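Local coordinates for protein eEF1A lysine and N-terminal methyltransferase (Homo sapiens, PDB 5WCJ) that methylates elongation factor 1-alpha at two positions, using S-adenosyl-L-methionine, and so takes part in regulating mRNA translation, at residues Pro139-Glu143 with Gln144-Gln148. Numbering follows the deposited sequence.
Sequences PAFVE and QSFLQ. With SAH (S-adenosyl-L-homocysteine), chain F.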
loop_
_atom_site.group_PDB
_atom_site.type_symbol
_atom_site.label_atom_id
_atom_site.label_comp_id
_atom_site.label_asym_id
_atom_site.label_seq_id
_atom_site.Cartn_x
_atom_site.Cartn_y
_atom_site.Cartn_z
ATOM N N PRO A 139 -7.319 2.620 15.296
ATOM C CA PRO A 139 -7.885 3.943 14.984
ATOM C C PRO A 139 -6.873 5.076 14.868
ATOM O O PRO A 139 -7.109 6.034 14.139
ATOM C CB PRO A 139 -8.862 4.209 16.155
ATOM C CG PRO A 139 -8.616 3.171 17.158
ATOM C CD PRO A 139 -7.928 2.023 16.504
ATOM N N ALA A 140 -5.734 4.961 15.554
ATOM C CA ALA A 140 -4.709 6.003 15.460
ATOM C C ALA A 140 -4.206 6.226 14.035
ATOM O O ALA A 140 -3.790 7.328 13.710
ATOM C CB ALA A 140 -3.542 5.711 16.393
ATOM N N PHE A 141 -4.256 5.183 13.189
ATOM C CA PHE A 141 -3.761 5.270 11.812
ATOM C C PHE A 141 -4.661 6.132 10.939
ATOM O O PHE A 141 -4.241 6.545 9.867
ATOM C CB PHE A 141 -3.649 3.872 11.156
ATOM C CG PHE A 141 -2.441 3.097 11.571
ATOM C CD1 PHE A 141 -2.472 2.277 12.674
ATOM C CD2 PHE A 141 -1.258 3.214 10.853
ATOM C CE1 PHE A 141 -1.350 1.540 13.048
ATOM C CE2 PHE A 141 -0.125 2.498 11.210
ATOM C CZ PHE A 141 -0.165 1.644 12.310
ATOM N N VAL A 142 -5.902 6.371 11.375
ATOM C CA VAL A 142 -6.858 7.201 10.607
ATOM C C VAL A 142 -7.346 8.477 11.343
ATOM O O VAL A 142 -8.279 9.148 10.916
ATOM C CB VAL A 142 -8.020 6.343 10.109
ATOM C CG1 VAL A 142 -7.502 5.304 9.114
ATOM C CG2 VAL A 142 -8.777 5.650 11.235
ATOM N N GLU A 143 -6.666 8.814 12.422
ATOM C CA GLU A 143 -6.901 10.040 13.150
ATOM C C GLU A 143 -6.292 11.193 12.359
ATOM O O GLU A 143 -5.242 11.075 11.713
ATOM C CB GLU A 143 -6.293 9.875 14.544
ATOM C CG GLU A 143 -6.468 11.044 15.499
ATOM C CD GLU A 143 -5.387 12.071 15.352
ATOM O OE1 GLU A 143 -4.253 11.693 14.991
ATOM O OE2 GLU A 143 -5.670 13.282 15.567
ATOM N N GLN A 144 -6.994 12.315 12.334
ATOM C CA GLN A 144 -6.639 13.381 11.399
ATOM C C GLN A 144 -5.232 13.948 11.541
ATOM O O GLN A 144 -4.613 14.223 10.530
ATOM C CB GLN A 144 -7.697 14.511 11.410
ATOM C CG GLN A 144 -8.946 14.159 10.597
ATOM C CD GLN A 144 -9.856 15.358 10.389
ATOM O OE1 GLN A 144 -9.439 16.373 9.826
ATOM N NE2 GLN A 144 -11.097 15.245 10.842
ATOM N N SER A 145 -4.707 14.119 12.756
ATOM C CA SER A 145 -3.330 14.625 12.896
ATOM C C SER A 145 -2.285 13.630 12.348
ATOM O O SER A 145 -1.312 14.051 11.737
ATOM C CB SER A 145 -3.001 15.047 14.336
ATOM O OG SER A 145 -3.009 13.944 15.226
ATOM N N PHE A 146 -2.513 12.329 12.535
ATOM C CA PHE A 146 -1.644 11.316 11.880
ATOM C C PHE A 146 -1.801 11.308 10.350
ATOM O O PHE A 146 -0.820 11.225 9.625
ATOM C CB PHE A 146 -1.877 9.923 12.472
ATOM C CG PHE A 146 -0.936 8.906 11.930
ATOM C CD1 PHE A 146 0.402 8.909 12.288
ATOM C CD2 PHE A 146 -1.376 8.017 10.967
ATOM C CE1 PHE A 146 1.298 7.996 11.731
ATOM C CE2 PHE A 146 -0.491 7.106 10.396
ATOM C CZ PHE A 146 0.836 7.098 10.772
ATOM N N LEU A 147 -3.021 11.443 9.865
ATOM C CA LEU A 147 -3.291 11.489 8.418
ATOM C C LEU A 147 -2.580 12.636 7.728
ATOM O O LEU A 147 -2.161 12.493 6.577
ATOM C CB LEU A 147 -4.800 11.523 8.121
ATOM C CG LEU A 147 -5.601 10.235 8.372
ATOM C CD1 LEU A 147 -7.078 10.435 8.083
ATOM C CD2 LEU A 147 -5.060 9.074 7.564
ATOM N N GLN A 148 -2.397 13.755 8.438
ATOM C CA GLN A 148 -1.546 14.844 7.935
ATOM C C GLN A 148 -0.080 14.426 7.745
ATOM O O GLN A 148 0.584 14.873 6.800
ATOM C CB GLN A 148 -1.632 16.080 8.860
ATOM C CG GLN A 148 -3.004 16.772 8.888
ATOM C CD GLN A 148 -3.393 17.455 7.576
ATOM O OE1 GLN A 148 -2.552 17.769 6.750
ATOM N NE2 GLN A 148 -4.685 17.691 7.395
HETATM C CG SAH F . -2.119 -8.473 7.036
HETATM S SD SAH F . -1.779 -9.056 8.721
HETATM C "C5'" SAH F . -1.670 -7.525 9.682
HETATM C "C4'" SAH F . -0.206 -7.192 9.894
HETATM O "O4'" SAH F . -0.117 -5.901 10.546
HETATM C "C3'" SAH F . 0.523 -8.193 10.808
HETATM O "O3'" SAH F . 1.766 -8.565 10.225
HETATM C "C2'" SAH F . 0.733 -7.389 12.097
HETATM O "O2'" SAH F . 1.886 -7.721 12.863
HETATM C "C1'" SAH F . 0.915 -6.000 11.501
HETATM N N9 SAH F . 0.755 -4.892 12.438
HETATM C C8 SAH F . -0.165 -4.785 13.450
HETATM N N7 SAH F . -0.129 -3.638 14.085
HETATM C C5 SAH F . 0.883 -2.942 13.446
HETATM C C6 SAH F . 1.408 -1.652 13.628
HETATM N N6 SAH F . 0.948 -0.778 14.561
HETATM N N1 SAH F . 2.425 -1.271 12.830
HETATM C C2 SAH F . 2.891 -2.132 11.910
HETATM N N3 SAH F . 2.462 -3.367 11.631
HETATM C C4 SAH F . 1.446 -3.712 12.436
#
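Glu143 folds its carboxylate over the first turn of helix 144-152 and forms an N-cap in the Rossmann-fold, C-terminal methyltransferase domain, which methylates the N-terminal glycine of elongation factor 1-alpha. CG stands anti to the backbone N (chi1 -178°) and the chain then bends at chi2, which brings both oxygens back over the helix start. Glu143 OE1 accepts from Phe146 N at 3.1 Å and Glu143 OE2 from Ser145 N at 3.1 Å, each N-H coming from above the carboxylate plane rather than within it. The Ser145 hydroxyl lies close to both oxygens, with OG 2.6 Å from Glu143 OE1, and its single proton could serve either. A negative group placed here would be expected to interact favourably with the helix dipole. The main-chain bond Leu147 N to Glu143 O (2.9 Å) is nearly straight, 163° at the hydrogen.

On the buried side, the Phe141 and Phe146 side chains run alongside each other; their rings meet obliquely, Phe141 CD2 4.0 Å from Phe146 CE2, and both touch Leu102 of helix 101-109. Leu147 spreads its two methyls over the preceding turn, CD1 3.3 Å from Val142 O and CD2 against Phe141 O, a buried carbonyl oxygen without a polar partner. Replacing Leu147 by an alanine removes CG and both methyls, and would probably leave a gap beside Val142, Phe160 and Leu179. Phe141 also lines the cofactor pocket: the adenine amine N6 of S-adenosyl-L-homocysteine meets the Phe141 ring at its edge, near the ring plane, 3.5 Å from Phe141 CZ.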